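Local coordinates for vacuolar protein sorting-associated protein IST1 (Saccharomyces cerevisiae, PDB 3GGY) that regulates the recruitment of the ATPase VPS4 to the ESCRT-III complex during late cargo sorting into multivesicular bodies, and inhibits VPS4 ATPase activity, at residues Phe8-Cys19 and Glu124-Lys135; Ile65-Leu73 and Tyr114-Val122. All blocks are in the same frame, centred on the assembly; numbering follows the deposited sequence.

Contact 1. Residues Phe8-Cys19 and Glu124-Lys135; sequences FTIKLKTCLKMC and ELSQLKDLMAWK
An antiparallel, knobs-into-holes helix pair joins the start of the long helix 8-46 to the short helix 125-135: Phe8, Leu128 and Leu131 each fit as a knob into a hole formed by four residues of the facing segment. The axes of segments 8-19 and 125-135 approach to 9.4 Å, their N-to-C directions 156° apart. Phe8 enters among Leu131, Met132, Trp134 and Lys135. Its CG stands anti to the backbone N (chi1 173°), which swings the ring across to helix 125-135, where the aliphatic chain of Lys135 lies over one face in a CH-pi contact, CD 3.8 Å from the ring centroid. The ammonium group beyond it is held by the carbonyl of Asn88. Met132 CE meets the ring at its edge in a close contact, 3.2 Å from Phe8 CZ, and the six-membered ring of Trp134 lies obliquely beside it, the planes 34° apart. Leu131, itself a wall of that hole, is in turn the knob among Phe8, Lys11, Leu12 and Cys15, its CD1 3.7 Å from Leu12 CA. Leu128 follows among Leu12, Cys15, Leu16 and Cys19; its CD2 touches Cys15 SG at 3.4 Å. At the far end Met18 CG packs tightly on Glu124 CG, 3.3 Å away, while the Glu124 carboxylate turns to a salt bridge with Arg22. Knobs from both helices thus interlock in antiparallel knobs-into-holes packing within an all-helical, ESCRT-III-like domain.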
loop_
_atom_site.group_PDB
_atom_site.type_symbol
_atom_site.label_atom_id
_atom_site.label_comp_id
_atom_site.label_asym_id
_atom_site.label_seq_id
_atom_site.Cartn_x
_atom_site.Cartn_y
_atom_site.Cartn_z
ATOM N N PHE A 8 12.938 23.892 -2.158
ATOM C CA PHE A 8 11.913 22.891 -2.401
ATOM C C PHE A 8 12.531 21.549 -2.779
ATOM O O PHE A 8 12.198 20.515 -2.201
ATOM C CB PHE A 8 10.993 23.349 -3.528
ATOM C CG PHE A 8 10.015 22.303 -3.964
ATOM C CD1 PHE A 8 8.910 21.996 -3.178
ATOM C CD2 PHE A 8 10.214 21.605 -5.146
ATOM C CE1 PHE A 8 8.017 21.007 -3.569
ATOM C CE2 PHE A 8 9.327 20.612 -5.545
ATOM C CZ PHE A 8 8.228 20.315 -4.752
ATOM N N THR A 9 13.436 21.576 -3.753
ATOM C CA THR A 9 14.097 20.368 -4.232
ATOM C C THR A 9 14.803 19.581 -3.134
ATOM O O THR A 9 14.813 18.350 -3.158
ATOM C CB THR A 9 15.117 20.703 -5.339
ATOM O OG1 THR A 9 14.432 21.288 -6.452
ATOM C CG2 THR A 9 15.834 19.443 -5.808
ATOM N N ILE A 10 15.392 20.288 -2.176
ATOM C CA ILE A 10 16.093 19.632 -1.081
ATOM C C ILE A 10 15.105 19.030 -0.090
ATOM O O ILE A 10 15.294 17.905 0.380
ATOM C CB ILE A 10 17.026 20.618 -0.346
ATOM C CG1 ILE A 10 18.113 21.105 -1.306
ATOM C CG2 ILE A 10 17.649 19.944 0.864
ATOM C CD1 ILE A 10 19.056 22.128 -0.714
ATOM N N LYS A 11 14.048 19.773 0.223
ATOM C CA LYS A 11 13.040 19.280 1.151
ATOM C C LYS A 11 12.334 18.062 0.562
ATOM O O LYS A 11 11.997 17.126 1.286
ATOM C CB LYS A 11 12.013 20.372 1.464
ATOM C CG LYS A 11 12.599 21.596 2.149
ATOM C CD LYS A 11 11.509 22.476 2.755
ATOM C CE LYS A 11 10.517 22.945 1.707
ATOM N NZ LYS A 11 11.172 23.756 0.642
ATOM N N LEU A 12 12.118 18.078 -0.751
ATOM C CA LEU A 12 11.451 16.963 -1.422
ATOM C C LEU A 12 12.349 15.729 -1.411
ATOM O O LEU A 12 11.891 14.617 -1.135
ATOM C CB LEU A 12 11.096 17.339 -2.866
ATOM C CG LEU A 12 10.413 16.263 -3.721
ATOM C CD1 LEU A 12 9.101 15.837 -3.076
ATOM C CD2 LEU A 12 10.165 16.804 -5.121
ATOM N N LYS A 13 13.631 15.928 -1.702
ATOM C CA LYS A 13 14.576 14.821 -1.717
ATOM C C LYS A 13 14.618 14.169 -0.343
ATOM O O LYS A 13 14.553 12.946 -0.227
ATOM C CB LYS A 13 15.975 15.312 -2.097
ATOM C CG LYS A 13 17.014 14.199 -2.167
ATOM C CD LYS A 13 18.374 14.718 -2.622
ATOM C CE LYS A 13 18.972 15.689 -1.611
ATOM N NZ LYS A 13 20.309 16.195 -2.040
ATOM N N THR A 14 14.724 14.996 0.693
ATOM C CA THR A 14 14.769 14.517 2.070
ATOM C C THR A 14 13.511 13.720 2.392
ATOM O O THR A 14 13.571 12.655 3.010
ATOM C CB THR A 14 14.854 15.687 3.072
ATOM O OG1 THR A 14 16.043 16.445 2.827
ATOM C CG2 THR A 14 14.879 15.167 4.501
ATOM N N CYS A 15 12.369 14.252 1.972
ATOM C CA CYS A 15 11.085 13.610 2.213
ATOM C C CYS A 15 10.988 12.250 1.530
ATOM O O CYS A 15 10.645 11.253 2.163
ATOM C CB CYS A 15 9.952 14.515 1.722
ATOM S SG CYS A 15 8.299 13.803 1.928
ATOM N N LEU A 16 11.296 12.214 0.239
ATOM C CA LEU A 16 11.228 10.974 -0.522
ATOM C C LEU A 16 12.169 9.911 0.036
ATOM O O LEU A 16 11.810 8.739 0.113
ATOM C CB LEU A 16 11.542 11.240 -1.994
ATOM C CG LEU A 16 10.462 12.010 -2.763
ATOM C CD1 LEU A 16 10.979 12.410 -4.133
ATOM C CD2 LEU A 16 9.217 11.140 -2.903
ATOM N N LYS A 17 13.369 10.318 0.436
ATOM C CA LYS A 17 14.319 9.356 0.984
ATOM C C LYS A 17 13.799 8.733 2.274
ATOM O O LYS A 17 13.950 7.530 2.493
ATOM C CB LYS A 17 15.678 10.023 1.231
ATOM C CG LYS A 17 16.471 10.265 -0.042
ATOM C CD LYS A 17 17.842 10.860 0.263
ATOM C CE LYS A 17 18.646 11.068 -1.009
ATOM N NZ LYS A 17 18.924 9.783 -1.712
ATOM N N MET A 18 13.185 9.551 3.124
ATOM C CA MET A 18 12.642 9.066 4.386
ATOM C C MET A 18 11.440 8.172 4.107
ATOM O O MET A 18 11.257 7.142 4.757
ATOM C CB MET A 18 12.224 10.240 5.276
ATOM C CG MET A 18 11.667 9.842 6.637
ATOM S SD MET A 18 12.908 9.305 7.840
ATOM C CE MET A 18 12.828 7.546 7.684
ATOM N N CYS A 19 10.612 8.562 3.141
ATOM C CA CYS A 19 9.449 7.745 2.809
ATOM C C CYS A 19 9.888 6.363 2.344
ATOM O O CYS A 19 9.287 5.358 2.712
ATOM C CB CYS A 19 8.608 8.406 1.719
ATOM S SG CYS A 19 7.624 9.793 2.319
ATOM N N GLU A 124 5.511 10.512 7.128
ATOM C CA GLU A 124 6.162 11.387 6.157
ATOM C C GLU A 124 5.395 11.590 4.853
ATOM O O GLU A 124 5.611 12.581 4.162
ATOM C CB GLU A 124 7.566 10.868 5.833
ATOM C CG GLU A 124 8.562 10.931 6.988
ATOM C CD GLU A 124 8.161 10.067 8.170
ATOM O OE1 GLU A 124 7.713 8.921 7.950
ATOM O OE2 GLU A 124 8.309 10.530 9.323
ATOM N N LEU A 125 4.506 10.666 4.503
ATOM C CA LEU A 125 3.753 10.827 3.264
ATOM C C LEU A 125 2.960 12.132 3.273
ATOM O O LEU A 125 2.762 12.749 2.226
ATOM C CB LEU A 125 2.806 9.642 3.039
ATOM C CG LEU A 125 3.443 8.286 2.714
ATOM C CD1 LEU A 125 2.366 7.216 2.708
ATOM C CD2 LEU A 125 4.159 8.343 1.364
ATOM N N SER A 126 2.514 12.557 4.453
ATOM C CA SER A 126 1.745 13.800 4.559
ATOM C C SER A 126 2.579 14.993 4.103
ATOM O O SER A 126 2.043 15.998 3.632
ATOM C CB SER A 126 1.261 14.018 6.000
ATOM O OG SER A 126 2.349 14.116 6.901
ATOM N N GLN A 127 3.894 14.880 4.243
ATOM C CA GLN A 127 4.800 15.945 3.829
ATOM C C GLN A 127 4.766 16.128 2.317
ATOM O O GLN A 127 4.969 17.234 1.817
ATOM C CB GLN A 127 6.229 15.625 4.275
ATOM C CG GLN A 127 6.483 15.840 5.753
ATOM C CD GLN A 127 7.781 15.202 6.209
ATOM O OE1 GLN A 127 8.795 15.264 5.512
ATOM N NE2 GLN A 127 7.757 14.591 7.388
ATOM N N LEU A 128 4.518 15.042 1.588
ATOM C CA LEU A 128 4.454 15.117 0.132
ATOM C C LEU A 128 3.253 15.959 -0.266
ATOM O O LEU A 128 3.327 16.771 -1.195
ATOM C CB LEU A 128 4.334 13.721 -0.480
ATOM C CG LEU A 128 5.564 12.819 -0.362
ATOM C CD1 LEU A 128 5.249 11.467 -0.971
ATOM C CD2 LEU A 128 6.755 13.463 -1.069
ATOM N N LYS A 129 2.144 15.766 0.439
ATOM C CA LYS A 129 0.943 16.537 0.157
ATOM C C LYS A 129 1.240 18.012 0.387
ATOM O O LYS A 129 0.964 18.849 -0.471
ATOM C CB LYS A 129 -0.208 16.108 1.068
ATOM C CG LYS A 129 -1.501 16.862 0.794
ATOM C CD LYS A 129 -2.607 16.473 1.761
ATOM C CE LYS A 129 -2.487 17.220 3.074
ATOM N NZ LYS A 129 -2.737 18.678 2.894
ATOM N N ASP A 130 1.817 18.325 1.544
ATOM C CA ASP A 130 2.141 19.709 1.869
ATOM C C ASP A 130 3.056 20.333 0.819
ATOM O O ASP A 130 2.850 21.475 0.402
ATOM C CB ASP A 130 2.800 19.798 3.249
ATOM C CG ASP A 130 1.874 19.364 4.370
ATOM O OD1 ASP A 130 0.659 19.644 4.285
ATOM O OD2 ASP A 130 2.361 18.758 5.348
ATOM N N LEU A 131 4.067 19.587 0.391
ATOM C CA LEU A 131 4.999 20.091 -0.613
ATOM C C LEU A 131 4.330 20.351 -1.958
ATOM O O LEU A 131 4.595 21.373 -2.593
ATOM C CB LEU A 131 6.154 19.109 -0.809
ATOM C CG LEU A 131 7.175 19.019 0.324
ATOM C CD1 LEU A 131 8.137 17.869 0.057
ATOM C CD2 LEU A 131 7.930 20.336 0.439
ATOM N N MET A 132 3.466 19.432 -2.389
ATOM C CA MET A 132 2.791 19.582 -3.679
ATOM C C MET A 132 1.676 20.620 -3.663
ATOM O O MET A 132 1.368 21.218 -4.695
ATOM C CB MET A 132 2.250 18.234 -4.167
ATOM C CG MET A 132 3.333 17.196 -4.437
ATOM S SD MET A 132 4.729 17.852 -5.403
ATOM C CE MET A 132 5.897 18.160 -4.090
ATOM N N ALA A 133 1.071 20.832 -2.498
ATOM C CA ALA A 133 0.020 21.835 -2.372
ATOM C C ALA A 133 0.667 23.203 -2.583
ATOM O O ALA A 133 0.043 24.128 -3.099
ATOM C CB ALA A 133 -0.623 21.762 -0.992
ATOM N N TRP A 134 1.927 23.323 -2.181
ATOM C CA TRP A 134 2.662 24.573 -2.341
ATOM C C TRP A 134 3.217 24.710 -3.759
ATOM O O TRP A 134 3.107 25.771 -4.384
ATOM C CB TRP A 134 3.830 24.636 -1.350
ATOM C CG TRP A 134 4.691 25.843 -1.550
ATOM C CD1 TRP A 134 4.449 27.110 -1.094
ATOM C CD2 TRP A 134 5.889 25.920 -2.329
ATOM N NE1 TRP A 134 5.422 27.970 -1.545
ATOM C CE2 TRP A 134 6.321 27.265 -2.306
ATOM C CE3 TRP A 134 6.644 24.982 -3.048
ATOM C CZ2 TRP A 134 7.471 27.699 -2.976
ATOM C CZ3 TRP A 134 7.790 25.411 -3.715
ATOM C CH2 TRP A 134 8.191 26.759 -3.672
ATOM N N LYS A 135 3.816 23.631 -4.255
ATOM C CA LYS A 135 4.426 23.607 -5.581
ATOM C C LYS A 135 3.417 23.809 -6.705
ATOM O O LYS A 135 3.645 24.598 -7.623
ATOM C CB LYS A 135 5.166 22.282 -5.786
ATOM C CG LYS A 135 6.019 22.234 -7.036
ATOM C CD LYS A 135 7.128 23.269 -6.965
ATOM C CE LYS A 135 7.988 23.248 -8.219
ATOM N NZ LYS A 135 9.080 24.255 -8.150
#

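Contact 2. Residues Ile65-Leu73 and Tyr114-Val122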
loop_
_atom_site.group_PDB
_atom_site.type_symbol
_atom_site.label_atom_id
_atom_site.label_comp_id
_atom_site.label_asym_id
_atom_site.label_seq_id
_atom_site.Cartn_x
_atom_site.Cartn_y
_atom_site.Cartn_z
ATOM N N ILE A 65 -2.635 -7.692 1.038
ATOM C CA ILE A 65 -2.947 -6.677 0.035
ATOM C C ILE A 65 -2.272 -5.357 0.425
ATOM O O ILE A 65 -1.744 -4.635 -0.425
ATOM C CB ILE A 65 -4.480 -6.473 -0.085
ATOM C CG1 ILE A 65 -5.117 -7.714 -0.717
ATOM C CG2 ILE A 65 -4.784 -5.239 -0.943
ATOM C CD1 ILE A 65 -6.624 -7.726 -0.655
ATOM N N HIS A 66 -2.277 -5.051 1.718
ATOM C CA HIS A 66 -1.665 -3.822 2.199
ATOM C C HIS A 66 -0.157 -3.856 1.973
ATOM O O HIS A 66 0.450 -2.843 1.650
ATOM C CB HIS A 66 -1.959 -3.620 3.683
ATOM C CG HIS A 66 -1.576 -2.264 4.188
ATOM N ND1 HIS A 66 -2.279 -1.124 3.858
ATOM C CD2 HIS A 66 -0.558 -1.864 4.985
ATOM C CE1 HIS A 66 -1.710 -0.078 4.437
ATOM N NE2 HIS A 66 -0.664 -0.501 5.126
ATOM N N ILE A 67 0.455 -5.025 2.144
ATOM C CA ILE A 67 1.891 -5.130 1.912
ATOM C C ILE A 67 2.176 -4.855 0.434
ATOM O O ILE A 67 3.155 -4.196 0.101
ATOM C CB ILE A 67 2.416 -6.531 2.298
ATOM C CG1 ILE A 67 2.432 -6.667 3.822
ATOM C CG2 ILE A 67 3.811 -6.741 1.721
ATOM C CD1 ILE A 67 2.596 -8.094 4.308
ATOM N N GLU A 68 1.310 -5.350 -0.450
ATOM C CA GLU A 68 1.479 -5.117 -1.880
ATOM C C GLU A 68 1.386 -3.613 -2.151
ATOM O O GLU A 68 2.116 -3.077 -2.984
ATOM C CB GLU A 68 0.396 -5.846 -2.671
ATOM C CG GLU A 68 0.412 -7.350 -2.476
ATOM C CD GLU A 68 -0.620 -8.062 -3.330
ATOM O OE1 GLU A 68 -1.796 -7.634 -3.326
ATOM O OE2 GLU A 68 -0.256 -9.053 -3.998
ATOM N N LEU A 69 0.477 -2.935 -1.455
ATOM C CA LEU A 69 0.331 -1.490 -1.633
ATOM C C LEU A 69 1.645 -0.815 -1.274
ATOM O O LEU A 69 2.143 0.028 -2.018
ATOM C CB LEU A 69 -0.791 -0.936 -0.738
ATOM C CG LEU A 69 -0.940 0.590 -0.625
ATOM C CD1 LEU A 69 -1.306 1.189 -1.978
ATOM C CD2 LEU A 69 -2.021 0.925 0.419
ATOM N N LEU A 70 2.211 -1.188 -0.130
ATOM C CA LEU A 70 3.476 -0.606 0.315
ATOM C C LEU A 70 4.593 -0.822 -0.702
ATOM O O LEU A 70 5.423 0.060 -0.904
ATOM C CB LEU A 70 3.892 -1.196 1.667
ATOM C CG LEU A 70 2.930 -0.963 2.833
ATOM C CD1 LEU A 70 3.526 -1.556 4.114
ATOM C CD2 LEU A 70 2.686 0.527 3.013
ATOM N N GLU A 71 4.618 -1.990 -1.339
ATOM C CA GLU A 71 5.650 -2.280 -2.333
ATOM C C GLU A 71 5.516 -1.338 -3.525
ATOM O O GLU A 71 6.510 -0.821 -4.038
ATOM C CB GLU A 71 5.538 -3.731 -2.802
ATOM C CG GLU A 71 5.646 -4.737 -1.663
ATOM C CD GLU A 71 5.447 -6.174 -2.112
ATOM O OE1 GLU A 71 4.606 -6.408 -3.006
ATOM O OE2 GLU A 71 6.118 -7.070 -1.554
ATOM N N ILE A 72 4.283 -1.109 -3.957
ATOM C CA ILE A 72 4.038 -0.224 -5.085
ATOM C C ILE A 72 4.393 1.222 -4.718
ATOM O O ILE A 72 5.017 1.944 -5.500
ATOM C CB ILE A 72 2.560 -0.301 -5.526
ATOM C CG1 ILE A 72 2.221 -1.732 -5.944
ATOM C CG2 ILE A 72 2.307 0.683 -6.665
ATOM C CD1 ILE A 72 0.734 -2.004 -6.089
ATOM N N LEU A 73 4.007 1.650 -3.521
ATOM C CA LEU A 73 4.302 3.015 -3.109
ATOM C C LEU A 73 5.809 3.249 -3.023
ATOM O O LEU A 73 6.294 4.344 -3.328
ATOM C CB LEU A 73 3.633 3.325 -1.764
ATOM C CG LEU A 73 2.100 3.277 -1.764
ATOM C CD1 LEU A 73 1.599 3.612 -0.357
ATOM C CD2 LEU A 73 1.532 4.264 -2.795
ATOM N N TYR A 114 -2.768 10.150 -2.362
ATOM C CA TYR A 114 -3.994 9.413 -2.098
ATOM C C TYR A 114 -3.793 8.401 -0.978
ATOM O O TYR A 114 -4.704 8.142 -0.187
ATOM C CB TYR A 114 -4.449 8.664 -3.359
ATOM C CG TYR A 114 -5.752 7.933 -3.163
ATOM C CD1 TYR A 114 -6.964 8.616 -3.204
ATOM C CD2 TYR A 114 -5.776 6.572 -2.865
ATOM C CE1 TYR A 114 -8.168 7.967 -2.947
ATOM C CE2 TYR A 114 -6.978 5.913 -2.608
ATOM C CZ TYR A 114 -8.168 6.619 -2.649
ATOM O OH TYR A 114 -9.359 5.981 -2.390
ATOM N N ALA A 115 -2.590 7.843 -0.909
ATOM C CA ALA A 115 -2.269 6.823 0.085
ATOM C C ALA A 115 -2.122 7.297 1.524
ATOM O O ALA A 115 -2.211 6.484 2.444
ATOM C CB ALA A 115 -1.003 6.088 -0.334
ATOM N N ILE A 116 -1.896 8.594 1.725
ATOM C CA ILE A 116 -1.705 9.136 3.074
ATOM C C ILE A 116 -2.725 8.630 4.088
ATOM O O ILE A 116 -2.375 8.136 5.163
ATOM C CB ILE A 116 -1.748 10.682 3.058
ATOM C CG1 ILE A 116 -0.554 11.217 2.268
ATOM C CG2 ILE A 116 -1.748 11.232 4.492
ATOM C CD1 ILE A 116 -0.682 12.686 1.872
ATOM N N LEU A 117 -3.994 8.766 3.738
ATOM C CA LEU A 117 -5.088 8.350 4.599
ATOM C C LEU A 117 -5.051 6.864 4.951
ATOM O O LEU A 117 -5.440 6.462 6.049
ATOM C CB LEU A 117 -6.411 8.678 3.900
ATOM C CG LEU A 117 -7.713 8.271 4.577
ATOM C CD1 LEU A 117 -7.882 9.025 5.887
ATOM C CD2 LEU A 117 -8.876 8.572 3.642
ATOM N N PHE A 118 -4.574 6.054 4.017
ATOM C CA PHE A 118 -4.541 4.609 4.185
ATOM C C PHE A 118 -3.250 4.004 4.726
ATOM O O PHE A 118 -3.210 2.809 5.031
ATOM C CB PHE A 118 -4.883 3.971 2.841
ATOM C CG PHE A 118 -6.207 4.420 2.286
ATOM C CD1 PHE A 118 -7.386 3.796 2.676
ATOM C CD2 PHE A 118 -6.275 5.479 1.384
ATOM C CE1 PHE A 118 -8.618 4.218 2.175
ATOM C CE2 PHE A 118 -7.500 5.912 0.876
ATOM C CZ PHE A 118 -8.675 5.276 1.275
ATOM N N VAL A 119 -2.200 4.809 4.840
ATOM C CA VAL A 119 -0.910 4.325 5.330
ATOM C C VAL A 119 -0.424 5.235 6.460
ATOM O O VAL A 119 0.568 5.947 6.323
ATOM C CB VAL A 119 0.137 4.298 4.176
ATOM C CG1 VAL A 119 1.404 3.591 4.627
ATOM C CG2 VAL A 119 -0.454 3.596 2.964
ATOM N N ASP A 120 -1.135 5.213 7.583
ATOM C CA ASP A 120 -0.742 6.066 8.696
ATOM C C ASP A 120 0.562 5.615 9.349
ATOM O O ASP A 120 1.145 6.359 10.139
ATOM C CB ASP A 120 -1.866 6.167 9.744
ATOM C CG ASP A 120 -2.296 4.818 10.293
ATOM O OD1 ASP A 120 -1.426 3.965 10.555
ATOM O OD2 ASP A 120 -3.516 4.618 10.482
ATOM N N GLU A 121 1.031 4.415 9.008
ATOM C CA GLU A 121 2.280 3.918 9.579
ATOM C C GLU A 121 3.489 4.662 9.017
ATOM O O GLU A 121 4.600 4.525 9.529
ATOM C CB GLU A 121 2.443 2.408 9.348
ATOM C CG GLU A 121 2.543 1.998 7.896
ATOM C CD GLU A 121 1.231 1.483 7.347
ATOM O OE1 GLU A 121 0.184 2.114 7.607
ATOM O OE2 GLU A 121 1.252 0.447 6.649
ATOM N N VAL A 122 3.277 5.441 7.958
ATOM C CA VAL A 122 4.348 6.233 7.358
ATOM C C VAL A 122 3.888 7.690 7.340
ATOM O O VAL A 122 3.336 8.171 6.352
ATOM C CB VAL A 122 4.661 5.766 5.918
ATOM C CG1 VAL A 122 5.774 6.618 5.319
ATOM C CG2 VAL A 122 5.076 4.304 5.931
#
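A histidine-carboxylate hydrogen bond closes one end of a contact whose remainder is mainly apolar and buried, linking His66 of helix 50-82 to Glu121 in the turn that follows helix 105-115. His66 NE2 donates to Glu121 OE2 over 2.6 Å, with an N-H...O angle of 157°. The acceptor lies in the plane of the imidazole and accepts the N-H with its syn lone pair, the one on the side of the other oxygen, although the ring and carboxylate planes are turned 36° apart. Glu121 has its CG between the backbone N and the carbonyl carbon (chi1 63°), and a bend at chi2 sets the carboxylate against His66. The carbonyl oxygen of Phe118 lies at the same ring's edge, 3.3 Å from His66 CE1. Beside this polar pair, Val119 spreads its two methyls over three leucines: CG1 meets Leu70 CD2 at 3.7 Å, and CG2 touches Leu69 and Leu73. Leu73 CD1 also reaches Ala115 CB at 3.6 Å. Glu121 OE2 accepts a second hydrogen bond from Gln30 of helix 8-46, so two donors grip one oxygen and fix the carboxylate. A negative charge on Glu121 would be expected to favour the protonated form of His66, adding an ionic component to the bond.

Contact 2 is nested in the chain within the loop closed by contact 1, and their centres lie about 16 Å apart. The two are in direct touch through Ile116, whose CD1 packs 3.5 Å from Leu125 O and 3.5 Å from Lys129 CB, and through Val119, whose CB lies 4.0 Å from Leu125 CD1. Helix 8-46 borders both: its first turns form one side of contact 1, and farther along it Gln27 and Gln30 lie against Leu70 of contact 2. The centre of contact 2 is about 3 Å from the centre of the chain in space, that of contact 1 about 18 Å from the same point, toward one end of the elongated helical domain.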